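Local coordinates for protein NADH-rubredoxin oxidoreductase (Clostridium acetobutylicum, PDB 3KLJ) that transfers electrons from NADH to rubredoxin through a bound FAD, feeding the oxygen-scavenging electron transfer chains of this anaerobe, at residues P45-R50 / G275-A280; N52-K57 / Y131-A136. All coordinates share one frame; numbering follows the deposited sequence. Where two conformers were deposited one is given.

Interaction 1: residues P45-R50 / G275-A280. With FAD (flavin-adenine dinucleotide), chain B.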
ATOM      1  N   PRO A  45       5.237   3.717 -15.627  1.00 18.82           N
ATOM      2  CA  PRO A  45       4.714   3.989 -14.294  1.00 18.55           C
ATOM      3  C   PRO A  45       3.264   4.463 -14.297  1.00 17.63           C
ATOM      4  O   PRO A  45       2.908   5.390 -15.025  1.00 16.66           O
ATOM      5  CB  PRO A  45       5.634   5.097 -13.787  1.00 18.16           C
ATOM      6  CG  PRO A  45       6.957   4.732 -14.372  1.00 18.99           C
ATOM      7  CD  PRO A  45       6.660   4.102 -15.729  1.00 18.70           C
ATOM      8  N   TYR A  46       2.447   3.828 -13.466  1.00 17.34           N
ATOM      9  CA  TYR A  46       1.043   4.205 -13.358  1.00 17.44           C
ATOM     10  C   TYR A  46       0.599   4.366 -11.912  1.00 17.40           C
ATOM     11  O   TYR A  46       1.241   3.840 -10.989  1.00 17.60           O
ATOM     12  CB  TYR A  46       0.158   3.212 -14.108  1.00 17.40           C
ATOM     13  CG  TYR A  46       0.310   1.753 -13.717  1.00 18.57           C
ATOM     14  CD1 TYR A  46       1.190   0.908 -14.408  1.00 19.57           C
ATOM     15  CD2 TYR A  46      -0.454   1.205 -12.683  1.00 18.78           C
ATOM     16  CE1 TYR A  46       1.309  -0.447 -14.073  1.00 19.79           C
ATOM     17  CE2 TYR A  46      -0.344  -0.139 -12.337  1.00 19.89           C
ATOM     18  CZ  TYR A  46       0.537  -0.963 -13.039  1.00 20.50           C
ATOM     19  OH  TYR A  46       0.636  -2.295 -12.692  1.00 19.89           O
ATOM     20  N   TYR A  47      -0.486   5.116 -11.728  1.00 17.29           N
ATOM     21  CA  TYR A  47      -1.020   5.411 -10.399  1.00 16.83           C
ATOM     22  C   TYR A  47      -1.753   4.175  -9.888  1.00 16.26           C
ATOM     23  O   TYR A  47      -2.989   4.063 -10.001  1.00 15.43           O
ATOM     24  CB  TYR A  47      -1.956   6.625 -10.441  1.00 17.21           C
ATOM     25  CG  TYR A  47      -2.095   7.310  -9.099  1.00 17.81           C
ATOM     26  CD1 TYR A  47      -3.095   6.933  -8.206  1.00 17.43           C
ATOM     27  CD2 TYR A  47      -1.216   8.325  -8.719  1.00 17.79           C
ATOM     28  CE1 TYR A  47      -3.221   7.554  -6.958  1.00 18.99           C
ATOM     29  CE2 TYR A  47      -1.337   8.955  -7.483  1.00 18.53           C
ATOM     30  CZ  TYR A  47      -2.347   8.565  -6.612  1.00 17.48           C
ATOM     31  OH  TYR A  47      -2.467   9.163  -5.390  1.00 18.65           O
ATOM     32  N   ARG A  48      -0.967   3.252  -9.342  1.00 14.62           N
ATOM     33  CA  ARG A  48      -1.450   1.939  -8.900  1.00 14.29           C
ATOM     34  C   ARG A  48      -2.746   1.942  -8.041  1.00 13.71           C
ATOM     35  O   ARG A  48      -3.587   1.066  -8.240  1.00 13.08           O
ATOM     36  CB  ARG A  48      -0.318   1.165  -8.195  1.00 13.85           C
ATOM     37  CG  ARG A  48      -0.571  -0.347  -7.992  1.00 14.46           C
ATOM     38  CD  ARG A  48       0.666  -1.051  -7.356  1.00 12.91           C
ATOM     39  NE  ARG A  48       1.867  -0.867  -8.181  1.00 11.78           N
ATOM     40  CZ  ARG A  48       2.081  -1.463  -9.357  1.00 12.30           C
ATOM     41  NH1 ARG A  48       3.193  -1.213 -10.036  1.00 12.12           N
ATOM     42  NH2 ARG A  48       1.193  -2.313  -9.858  1.00 12.52           N
ATOM     43  N   PRO A  49      -2.904   2.903  -7.085  1.00 13.60           N
ATOM     44  CA  PRO A  49      -4.150   2.905  -6.298  1.00 13.91           C
ATOM     45  C   PRO A  49      -5.444   3.055  -7.095  1.00 14.85           C
ATOM     46  O   PRO A  49      -6.518   2.827  -6.535  1.00 14.79           O
ATOM     47  CB  PRO A  49      -3.968   4.099  -5.338  1.00 14.02           C
ATOM     48  CG  PRO A  49      -2.464   4.176  -5.143  1.00 13.64           C
ATOM     49  CD  PRO A  49      -1.924   3.867  -6.537  1.00 13.16           C
ATOM     50  N   ARG A  50      -5.359   3.402  -8.379  1.00 15.04           N
ATOM     51  CA  ARG A  50      -6.575   3.572  -9.174  1.00 16.30           C
ATOM     52  C   ARG A  50      -6.956   2.299  -9.937  1.00 16.38           C
ATOM     53  O   ARG A  50      -7.856   2.334 -10.759  1.00 16.21           O
ATOM     54  CB  ARG A  50      -6.477   4.770 -10.128  1.00 16.12           C
ATOM     55  CG  ARG A  50      -5.910   6.001  -9.488  1.00 18.31           C
ATOM     56  CD  ARG A  50      -6.662   7.248  -9.822  1.00 19.86           C
ATOM     57  NE  ARG A  50      -6.393   7.742 -11.157  1.00 22.42           N
ATOM     58  CZ  ARG A  50      -7.292   7.820 -12.138  1.00 20.56           C
ATOM     59  NH1 ARG A  50      -8.540   7.422 -11.952  1.00 21.68           N
ATOM     60  NH2 ARG A  50      -6.933   8.294 -13.313  1.00 18.84           N
ATOM     61  N   GLY A 275       3.666   1.394   3.148  1.00 17.20           N
ATOM     62  CA  GLY A 275       3.140   0.923   1.866  1.00 17.84           C
ATOM     63  C   GLY A 275       2.108   1.867   1.277  1.00 17.65           C
ATOM     64  O   GLY A 275       1.086   1.422   0.774  1.00 17.80           O
ATOM     65  N   LEU A 276       2.384   3.171   1.354  1.00 17.37           N
ATOM     66  CA  LEU A 276       1.454   4.200   0.919  1.00 18.10           C
ATOM     67  C   LEU A 276       2.077   5.006  -0.212  1.00 18.29           C
ATOM     68  O   LEU A 276       3.296   5.168  -0.253  1.00 17.62           O
ATOM     69  CB  LEU A 276       1.082   5.119   2.092  1.00 18.09           C
ATOM     70  CG  LEU A 276       0.354   4.460   3.270  1.00 18.96           C
ATOM     71  CD1 LEU A 276       0.242   5.400   4.484  1.00 19.15           C
ATOM     72  CD2 LEU A 276      -1.017   3.989   2.829  1.00 18.35           C
ATOM     73  N   ILE A 277       1.233   5.518  -1.113  1.00 18.48           N
ATOM     74  CA  ILE A 277       1.729   6.200  -2.314  1.00 18.43           C
ATOM     75  C   ILE A 277       2.401   7.555  -2.055  1.00 18.46           C
ATOM     76  O   ILE A 277       3.396   7.867  -2.714  1.00 18.45           O
ATOM     77  CB  ILE A 277       0.689   6.246  -3.489  1.00 18.53           C
ATOM     78  CG1 ILE A 277       1.407   6.585  -4.808  1.00 18.67           C
ATOM     79  CG2 ILE A 277      -0.457   7.200  -3.187  1.00 18.98           C
ATOM     80  CD1 ILE A 277       0.768   6.046  -6.038  1.00 21.44           C
ATOM     81  N   ASN A 278       1.914   8.347  -1.096  1.00 18.78           N
ATOM     82  CA  ASN A 278       2.582   9.617  -0.815  0.50 19.07           C
ATOM     83  C   ASN A 278       4.019   9.402  -0.308  1.00 19.04           C
ATOM     84  O   ASN A 278       4.907  10.201  -0.602  1.00 19.28           O
ATOM     85  CB  ASN A 278       1.754  10.536   0.101  0.50 19.01           C
ATOM     86  CG  ASN A 278       1.461   9.923   1.458  0.50 19.96           C
ATOM     87  OD1 ASN A 278       1.741   8.750   1.705  0.50 21.62           O
ATOM     88  ND2 ASN A 278       0.884  10.724   2.350  0.50 20.57           N
ATOM     89  N   ILE A 279       4.244   8.306   0.414  1.00 18.55           N
ATOM     90  CA  ILE A 279       5.586   7.900   0.861  1.00 18.89           C
ATOM     91  C   ILE A 279       6.469   7.495  -0.327  1.00 18.88           C
ATOM     92  O   ILE A 279       7.643   7.846  -0.373  1.00 19.11           O
ATOM     93  CB  ILE A 279       5.507   6.756   1.909  1.00 18.27           C
ATOM     94  CG1 ILE A 279       4.790   7.276   3.158  1.00 19.64           C
ATOM     95  CG2 ILE A 279       6.900   6.207   2.256  1.00 18.22           C
ATOM     96  CD1 ILE A 279       4.520   6.241   4.235  1.00 19.61           C
ATOM     97  N   ALA A 280       5.892   6.754  -1.273  1.00 19.45           N
ATOM     98  CA  ALA A 280       6.594   6.350  -2.491  1.00 19.66           C
ATOM     99  C   ALA A 280       7.078   7.565  -3.276  1.00 19.71           C
ATOM    100  O   ALA A 280       8.243   7.640  -3.676  1.00 20.11           O
ATOM    101  CB  ALA A 280       5.696   5.470  -3.360  1.00 19.57           C
TER
HETATM  102  PA  FAD B 401       5.229  -0.325  -6.990  1.00 18.30           P
HETATM  103  O1A FAD B 401       4.916  -1.749  -6.613  1.00 18.60           O
HETATM  104  O2A FAD B 401       3.992   0.486  -7.292  1.00 19.35           O
HETATM  105  O5B FAD B 401       6.215  -0.310  -8.245  1.00 21.06           O
HETATM  106  C5B FAD B 401       7.376  -1.121  -8.268  1.00 20.91           C
HETATM  107  C4B FAD B 401       7.631  -1.597  -9.699  1.00 21.12           C
HETATM  108  O4B FAD B 401       8.865  -2.311  -9.752  1.00 19.85           O
HETATM  109  C3B FAD B 401       6.545  -2.564 -10.162  1.00 21.12           C
HETATM  110  O3B FAD B 401       6.049  -2.136 -11.420  1.00 23.72           O
HETATM  111  C2B FAD B 401       7.234  -3.911 -10.269  1.00 21.25           C
HETATM  112  O2B FAD B 401       6.763  -4.675 -11.357  1.00 23.46           O
HETATM  113  C1B FAD B 401       8.689  -3.517 -10.477  1.00 20.89           C
HETATM  114  N9A FAD B 401       9.650  -4.545 -10.040  1.00 21.12           N
HETATM  115  C8A FAD B 401       9.534  -5.403  -8.979  1.00 21.82           C
HETATM  116  N7A FAD B 401      10.640  -6.181  -8.930  1.00 21.27           N
HETATM  117  C5A FAD B 401      11.465  -5.832  -9.937  1.00 21.30           C
HETATM  118  C6A FAD B 401      12.712  -6.311 -10.342  1.00 21.45           C
HETATM  119  N6A FAD B 401      13.171  -7.468  -9.863  1.00 20.16           N
HETATM  120  N1A FAD B 401      13.320  -5.741 -11.447  1.00 20.91           N
HETATM  121  C2A FAD B 401      12.706  -4.714 -12.141  1.00 20.44           C
HETATM  122  N3A FAD B 401      11.467  -4.254 -11.739  1.00 21.51           N
HETATM  123  C4A FAD B 401      10.855  -4.802 -10.648  1.00 21.55           C
HETATM  124  N1  FAD B 401      -1.624   3.444  -1.334  1.00 20.18           N
HETATM  125  C2  FAD B 401      -2.187   4.526  -0.691  1.00 21.45           C
HETATM  126  O2  FAD B 401      -1.468   5.316  -0.104  1.00 21.38           O
HETATM  127  N3  FAD B 401      -3.549   4.742  -0.727  1.00 20.29           N
HETATM  128  C4  FAD B 401      -4.364   3.861  -1.399  1.00 21.27           C
HETATM  129  O4  FAD B 401      -5.580   4.075  -1.399  1.00 20.99           O
HETATM  130  C4X FAD B 401      -3.809   2.748  -2.046  1.00 20.65           C
HETATM  131  N5  FAD B 401      -4.608   1.850  -2.738  1.00 19.24           N
HETATM  132  C5X FAD B 401      -4.051   0.759  -3.378  1.00 18.91           C
HETATM  133  C6  FAD B 401      -4.866  -0.147  -4.070  1.00 18.36           C
HETATM  134  C7  FAD B 401      -4.283  -1.244  -4.725  1.00 17.62           C
HETATM  135  C7M FAD B 401      -5.151  -2.219  -5.466  1.00 17.50           C
HETATM  136  C8  FAD B 401      -2.902  -1.438  -4.676  1.00 17.67           C
HETATM  137  C8M FAD B 401      -2.251  -2.612  -5.364  1.00 16.29           C
HETATM  138  C9  FAD B 401      -2.102  -0.538  -3.983  1.00 17.60           C
HETATM  139  C9A FAD B 401      -2.670   0.564  -3.336  1.00 19.92           C
HETATM  140  N10 FAD B 401      -1.861   1.467  -2.650  1.00 19.59           N
HETATM  141  C10 FAD B 401      -2.428   2.552  -2.010  1.00 20.39           C
HETATM  142  C1' FAD B 401      -0.385   1.250  -2.581  1.00 19.11           C
HETATM  143  C2' FAD B 401       0.377   2.080  -3.592  1.00 19.92           C
HETATM  144  O2' FAD B 401       0.020   1.643  -4.888  1.00 21.00           O
HETATM  145  C3' FAD B 401       1.853   1.849  -3.338  1.00 19.07           C
HETATM  146  O3' FAD B 401       2.208   2.393  -2.080  1.00 21.52           O
HETATM  147  C4' FAD B 401       2.748   2.470  -4.397  1.00 19.39           C
HETATM  148  O4' FAD B 401       2.404   1.983  -5.688  1.00 18.88           O
HETATM  149  C5' FAD B 401       4.188   2.072  -4.101  1.00 18.13           C
HETATM  150  O5' FAD B 401       4.970   2.490  -5.190  1.00 18.38           O
HETATM  151  P   FAD B 401       6.386   1.817  -5.447  1.00 17.46           P
HETATM  152  O1P FAD B 401       7.035   2.493  -6.643  1.00 18.90           O
HETATM  153  O2P FAD B 401       7.231   1.824  -4.196  1.00 18.74           O
HETATM  154  O3P FAD B 401       6.074   0.263  -5.754  1.00 17.98           O
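Ile277 carries the contact, laying its CD1 methyl over one face of the Tyr47 ring and against the ring of Pro49. The CH-pi contact puts CD1 of Ile277 4.0 Å from the centroid of the Tyr47 ring and 14° off its normal, a little toward the rim, while the other branch, CG2 of Ile277, meets OH of Tyr47 at 3.6 Å. With CG1 of Ile277 anti to its backbone N (chi1 -163°), the longer branch is carried on to Pro49, whose CD lies a tight 3.5 Å from CD1 of Ile277.

Both segments belong to the FAD-binding domain of the glutathione-reductase-type fold and line its flavin pocket. Pro49 presses its ring on the flavin, CB being 3.5 Å from FAD N5, and the amide N of Ile277 donates a nearly straight hydrogen bond of 2.9 Å to FAD O2. This amide opens a helix with Leu276 at its N-cap, so the helix end may help to stabilise negative charge on the reduced pyrimidine ring. Farther along the cofactor, the chain of Arg48, bent at chi3, brings NE to FAD O2A at 2.7 Å, with this phosphate oxygen at the edge of the guanidinium and in its plane. NH1 of Arg48 also forms a salt bridge with Glu41, and NH2 is bonded to Tyr46 OH.

The loop between strand 35-38 and helix 51-56 thus covers one face of the flavin and meets the start of helix 277-291 beside its pyrimidine edge, with helix 19-28 behind, Pro19 touching Ile277 and Ala20 touching Ala280.

Interaction 2: residues N52-K57 / Y131-A136. With FAD (flavin-adenine dinucleotide), chain B.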
ATOM      1  N   ASN A  52      -8.652  -0.113  -8.965  1.00 19.04           N
ATOM      2  CA  ASN A  52     -10.066  -0.369  -8.722  0.50 19.60           C
ATOM      3  C   ASN A  52     -10.968   0.295  -9.767  1.00 19.63           C
ATOM      4  O   ASN A  52     -12.052  -0.197 -10.049  1.00 20.05           O
ATOM      5  CB  ASN A  52     -10.457   0.042  -7.298  0.50 19.86           C
ATOM      6  CG  ASN A  52     -10.051  -0.998  -6.265  0.50 20.42           C
ATOM      7  OD1 ASN A  52     -10.252  -2.195  -6.470  0.50 21.75           O
ATOM      8  ND2 ASN A  52      -9.477  -0.548  -5.154  0.50 20.95           N
ATOM      9  N   GLU A  53     -10.494   1.393 -10.359  1.00 19.59           N
ATOM     10  CA  GLU A  53     -11.242   2.112 -11.399  1.00 19.99           C
ATOM     11  C   GLU A  53     -11.194   1.428 -12.763  1.00 19.58           C
ATOM     12  O   GLU A  53     -12.097   1.609 -13.592  1.00 19.51           O
ATOM     13  CB  GLU A  53     -10.760   3.556 -11.521  1.00 20.31           C
ATOM     14  CG  GLU A  53     -10.937   4.364 -10.253  1.00 21.84           C
ATOM     15  CD  GLU A  53     -10.585   5.818 -10.437  1.00 24.07           C
ATOM     16  OE1 GLU A  53     -11.141   6.462 -11.355  1.00 24.99           O
ATOM     17  OE2 GLU A  53      -9.749   6.326  -9.656  1.00 25.50           O
ATOM     18  N   ILE A  54     -10.136   0.657 -12.994  1.00 19.25           N
ATOM     19  CA  ILE A  54     -10.036  -0.191 -14.177  1.00 18.92           C
ATOM     20  C   ILE A  54     -11.210  -1.178 -14.143  1.00 18.67           C
ATOM     21  O   ILE A  54     -11.882  -1.404 -15.150  1.00 18.59           O
ATOM     22  CB  ILE A  54      -8.666  -0.960 -14.222  1.00 18.94           C
ATOM     23  CG1 ILE A  54      -7.473   0.005 -14.144  1.00 18.85           C
ATOM     24  CG2 ILE A  54      -8.585  -1.892 -15.430  1.00 18.42           C
ATOM     25  CD1 ILE A  54      -7.447   1.102 -15.199  1.00 18.49           C
ATOM     26  N   ILE A  55     -11.466  -1.725 -12.957  1.00 18.49           N
ATOM     27  CA  ILE A  55     -12.599  -2.613 -12.729  1.00 18.36           C
ATOM     28  C   ILE A  55     -13.924  -1.819 -12.697  1.00 18.07           C
ATOM     29  O   ILE A  55     -14.809  -2.077 -13.507  1.00 18.32           O
ATOM     30  CB  ILE A  55     -12.387  -3.471 -11.443  1.00 18.37           C
ATOM     31  CG1 ILE A  55     -11.217  -4.447 -11.645  1.00 18.62           C
ATOM     32  CG2 ILE A  55     -13.659  -4.234 -11.073  1.00 19.14           C
ATOM     33  CD1 ILE A  55     -10.517  -4.870 -10.370  1.00 16.53           C
ATOM     34  N   ALA A  56     -14.046  -0.841 -11.792  1.00 17.55           N
ATOM     35  CA  ALA A  56     -15.315  -0.112 -11.597  1.00 17.11           C
ATOM     36  C   ALA A  56     -15.811   0.753 -12.771  1.00 16.91           C
ATOM     37  O   ALA A  56     -17.021   0.852 -12.998  1.00 16.37           O
ATOM     38  CB  ALA A  56     -15.274   0.723 -10.303  1.00 17.19           C
ATOM     39  N   LYS A  57     -14.887   1.388 -13.492  1.00 16.75           N
ATOM     40  CA  LYS A  57     -15.254   2.350 -14.541  1.00 16.47           C
ATOM     41  C   LYS A  57     -14.840   1.922 -15.943  1.00 15.94           C
ATOM     42  O   LYS A  57     -15.034   2.677 -16.910  1.00 15.71           O
ATOM     43  CB  LYS A  57     -14.659   3.729 -14.239  1.00 17.05           C
ATOM     44  CG  LYS A  57     -15.379   4.538 -13.138  1.00 18.18           C
ATOM     45  CD  LYS A  57     -14.536   5.756 -12.801  1.00 19.48           C
ATOM     46  CE  LYS A  57     -15.162   6.625 -11.717  1.00 21.61           C
ATOM     47  NZ  LYS A  57     -14.131   7.581 -11.231  1.00 22.86           N
ATOM     48  N   TYR A 131      -2.688  -6.707  -7.670  1.00 15.65           N
ATOM     49  CA  TYR A 131      -1.513  -5.873  -7.478  1.00 15.42           C
ATOM     50  C   TYR A 131      -1.247  -5.034  -8.725  1.00 15.40           C
ATOM     51  O   TYR A 131      -1.041  -3.823  -8.625  1.00 15.29           O
ATOM     52  CB  TYR A 131      -0.261  -6.687  -7.105  1.00 15.24           C
ATOM     53  CG  TYR A 131       0.801  -5.771  -6.538  1.00 14.74           C
ATOM     54  CD1 TYR A 131       0.755  -5.382  -5.200  1.00 14.16           C
ATOM     55  CD2 TYR A 131       1.807  -5.237  -7.349  1.00 14.22           C
ATOM     56  CE1 TYR A 131       1.688  -4.505  -4.672  1.00 14.02           C
ATOM     57  CE2 TYR A 131       2.748  -4.359  -6.831  1.00 13.31           C
ATOM     58  CZ  TYR A 131       2.674  -3.995  -5.484  1.00 14.35           C
ATOM     59  OH  TYR A 131       3.598  -3.136  -4.932  1.00 15.35           O
ATOM     60  N   SER A 132      -1.281  -5.687  -9.888  1.00 15.14           N
ATOM     61  CA  SER A 132      -0.857  -5.087 -11.154  1.00 15.26           C
ATOM     62  C   SER A 132      -2.015  -4.792 -12.095  1.00 14.81           C
ATOM     63  O   SER A 132      -3.129  -5.275 -11.893  1.00 14.84           O
ATOM     64  CB  SER A 132       0.107  -6.024 -11.858  1.00 14.92           C
ATOM     65  OG  SER A 132      -0.590  -7.173 -12.295  1.00 16.51           O
ATOM     66  N   TYR A 133      -1.745  -4.010 -13.137  1.00 14.82           N
ATOM     67  CA  TYR A 133      -2.762  -3.751 -14.163  1.00 14.82           C
ATOM     68  C   TYR A 133      -3.232  -5.050 -14.821  1.00 15.11           C
ATOM     69  O   TYR A 133      -4.422  -5.224 -15.065  1.00 14.98           O
ATOM     70  CB  TYR A 133      -2.251  -2.763 -15.210  1.00 14.84           C
ATOM     71  CG  TYR A 133      -3.241  -2.507 -16.329  1.00 14.31           C
ATOM     72  CD1 TYR A 133      -4.366  -1.702 -16.122  1.00 13.49           C
ATOM     73  CD2 TYR A 133      -3.061  -3.080 -17.595  1.00 14.49           C
ATOM     74  CE1 TYR A 133      -5.287  -1.469 -17.150  1.00 13.77           C
ATOM     75  CE2 TYR A 133      -3.983  -2.850 -18.632  1.00 12.96           C
ATOM     76  CZ  TYR A 133      -5.086  -2.046 -18.397  1.00 13.79           C
ATOM     77  OH  TYR A 133      -5.996  -1.805 -19.406  1.00 15.20           O
ATOM     78  N   ASP A 134      -2.296  -5.960 -15.100  1.00 15.31           N
ATOM     79  CA  ASP A 134      -2.650  -7.270 -15.664  1.00 15.61           C
ATOM     80  C   ASP A 134      -3.528  -8.089 -14.710  1.00 15.62           C
ATOM     81  O   ASP A 134      -4.421  -8.806 -15.156  1.00 16.07           O
ATOM     82  CB  ASP A 134      -1.397  -8.051 -16.077  1.00 15.48           C
ATOM     83  CG  ASP A 134      -0.794  -7.552 -17.392  1.00 16.27           C
ATOM     84  OD1 ASP A 134      -1.458  -6.800 -18.136  1.00 16.81           O
ATOM     85  OD2 ASP A 134       0.362  -7.910 -17.686  1.00 18.13           O
ATOM     86  N   ASP A 135      -3.272  -7.969 -13.406  1.00 15.64           N
ATOM     87  CA  ASP A 135      -4.104  -8.580 -12.369  1.00 15.78           C
ATOM     88  C   ASP A 135      -5.552  -8.112 -12.485  1.00 15.96           C
ATOM     89  O   ASP A 135      -6.473  -8.932 -12.534  1.00 15.78           O
ATOM     90  CB  ASP A 135      -3.584  -8.226 -10.966  1.00 15.85           C
ATOM     91  CG  ASP A 135      -2.366  -9.049 -10.547  1.00 15.89           C
ATOM     92  OD1 ASP A 135      -1.636  -8.589  -9.644  1.00 15.16           O
ATOM     93  OD2 ASP A 135      -2.147 -10.147 -11.090  1.00 15.31           O
ATOM     94  N   ALA A 136      -5.737  -6.790 -12.531  1.00 15.84           N
ATOM     95  CA  ALA A 136      -7.056  -6.187 -12.685  1.00 16.39           C
ATOM     96  C   ALA A 136      -7.806  -6.795 -13.871  1.00 16.74           C
ATOM     97  O   ALA A 136      -8.950  -7.203 -13.721  1.00 16.86           O
ATOM     98  CB  ALA A 136      -6.954  -4.675 -12.827  1.00 15.78           C
TER
HETATM   99  PA  FAD B 401       5.229  -0.325  -6.990  1.00 18.30           P
HETATM  100  O1A FAD B 401       4.916  -1.749  -6.613  1.00 18.60           O
HETATM  101  O2A FAD B 401       3.992   0.486  -7.292  1.00 19.35           O
HETATM  102  O5B FAD B 401       6.215  -0.310  -8.245  1.00 21.06           O
HETATM  103  C5B FAD B 401       7.376  -1.121  -8.268  1.00 20.91           C
HETATM  104  C4B FAD B 401       7.631  -1.597  -9.699  1.00 21.12           C
HETATM  105  O4B FAD B 401       8.865  -2.311  -9.752  1.00 19.85           O
HETATM  106  C3B FAD B 401       6.545  -2.564 -10.162  1.00 21.12           C
HETATM  107  O3B FAD B 401       6.049  -2.136 -11.420  1.00 23.72           O
HETATM  108  C2B FAD B 401       7.234  -3.911 -10.269  1.00 21.25           C
HETATM  109  O2B FAD B 401       6.763  -4.675 -11.357  1.00 23.46           O
HETATM  110  C1B FAD B 401       8.689  -3.517 -10.477  1.00 20.89           C
HETATM  111  N9A FAD B 401       9.650  -4.545 -10.040  1.00 21.12           N
HETATM  112  C8A FAD B 401       9.534  -5.403  -8.979  1.00 21.82           C
HETATM  113  N7A FAD B 401      10.640  -6.181  -8.930  1.00 21.27           N
HETATM  114  C5A FAD B 401      11.465  -5.832  -9.937  1.00 21.30           C
HETATM  115  C6A FAD B 401      12.712  -6.311 -10.342  1.00 21.45           C
HETATM  116  N6A FAD B 401      13.171  -7.468  -9.863  1.00 20.16           N
HETATM  117  N1A FAD B 401      13.320  -5.741 -11.447  1.00 20.91           N
HETATM  118  C2A FAD B 401      12.706  -4.714 -12.141  1.00 20.44           C
HETATM  119  N3A FAD B 401      11.467  -4.254 -11.739  1.00 21.51           N
HETATM  120  C4A FAD B 401      10.855  -4.802 -10.648  1.00 21.55           C
HETATM  121  N1  FAD B 401      -1.624   3.444  -1.334  1.00 20.18           N
HETATM  122  C2  FAD B 401      -2.187   4.526  -0.691  1.00 21.45           C
HETATM  123  O2  FAD B 401      -1.468   5.316  -0.104  1.00 21.38           O
HETATM  124  N3  FAD B 401      -3.549   4.742  -0.727  1.00 20.29           N
HETATM  125  C4  FAD B 401      -4.364   3.861  -1.399  1.00 21.27           C
HETATM  126  O4  FAD B 401      -5.580   4.075  -1.399  1.00 20.99           O
HETATM  127  C4X FAD B 401      -3.809   2.748  -2.046  1.00 20.65           C
HETATM  128  N5  FAD B 401      -4.608   1.850  -2.738  1.00 19.24           N
HETATM  129  C5X FAD B 401      -4.051   0.759  -3.378  1.00 18.91           C
HETATM  130  C6  FAD B 401      -4.866  -0.147  -4.070  1.00 18.36           C
HETATM  131  C7  FAD B 401      -4.283  -1.244  -4.725  1.00 17.62           C
HETATM  132  C7M FAD B 401      -5.151  -2.219  -5.466  1.00 17.50           C
HETATM  133  C8  FAD B 401      -2.902  -1.438  -4.676  1.00 17.67           C
HETATM  134  C8M FAD B 401      -2.251  -2.612  -5.364  1.00 16.29           C
HETATM  135  C9  FAD B 401      -2.102  -0.538  -3.983  1.00 17.60           C
HETATM  136  C9A FAD B 401      -2.670   0.564  -3.336  1.00 19.92           C
HETATM  137  N10 FAD B 401      -1.861   1.467  -2.650  1.00 19.59           N
HETATM  138  C10 FAD B 401      -2.428   2.552  -2.010  1.00 20.39           C
HETATM  139  C1' FAD B 401      -0.385   1.250  -2.581  1.00 19.11           C
HETATM  140  C2' FAD B 401       0.377   2.080  -3.592  1.00 19.92           C
HETATM  141  O2' FAD B 401       0.020   1.643  -4.888  1.00 21.00           O
HETATM  142  C3' FAD B 401       1.853   1.849  -3.338  1.00 19.07           C
HETATM  143  O3' FAD B 401       2.208   2.393  -2.080  1.00 21.52           O
HETATM  144  C4' FAD B 401       2.748   2.470  -4.397  1.00 19.39           C
HETATM  145  O4' FAD B 401       2.404   1.983  -5.688  1.00 18.88           O
HETATM  146  C5' FAD B 401       4.188   2.072  -4.101  1.00 18.13           C
HETATM  147  O5' FAD B 401       4.970   2.490  -5.190  1.00 18.38           O
HETATM  148  P   FAD B 401       6.386   1.817  -5.447  1.00 17.46           P
HETATM  149  O1P FAD B 401       7.035   2.493  -6.643  1.00 18.90           O
HETATM  150  O2P FAD B 401       7.231   1.824  -4.196  1.00 18.74           O
HETATM  151  O3P FAD B 401       6.074   0.263  -5.754  1.00 17.98           O
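OD1 of Asp135 accepts two backbone N-H groups, from N of Tyr131 and N of Ser132, each at 2.9 Å and arriving from opposite faces of the carboxylate plane. The Tyr131 bond comes on the anti side, 22° out of that plane. In return OG of Ser132 accepts from N of Asp135 at 3.0 Å, which completes a capping box at the start of helix 133-146. Three bonds therefore fix the turn leading out of Tyr131, whose ring reaches away to the cofactor: OH of Tyr131 donates to FAD O1A over a short 2.5 Å, the oxygen lying at the ring edge and in plane. Ser114 N is a further partner of this hydroxyl.

Behind the cap, helix 133-146 packs on helix 51-56 within the glutathione-reductase-type fold, so a helix of the FAD-binding domain meets one of the NADH-binding domain. Ile54 supplies the main contact. Its CG2, anti to the backbone N, sits 3.7 Å from CE1 of Tyr133 and 4.1 Å from CB of Ala136, touching both. The two larger side chains cross at about a right angle, with CD1 of Ile54 at the edge of the Tyr133 ring. From the next residue, CD1 of Ile55 approaches CB of Ala136 at 4.3 Å. Tyr43 meets the Tyr133 ring edge-to-face, and Leu161 of helix 156-168 touches Ile55.

From the N terminus, the chain passes strand 35-38 and enters 45-50, the first half of interaction 1, then runs almost directly into 52-57, the first half of interaction 2. Interaction 2 closes first, when the chain returns at 131-136 after 73 residues. Interaction 1 closes only at 275-280, after 224 residues that include the whole NADH-binding domain, so the shorter loop is nested in the longer one. The two contacts also touch: Arg48 NH2 probably bonds to Tyr131 O and Tyr46 OH to Tyr133 N. Interaction 1 ties the loop before helix 51-56 to helix 277-291, and interaction 2 ties helix 51-56 to helix 133-146, linking both nucleotide-binding domains around one FAD.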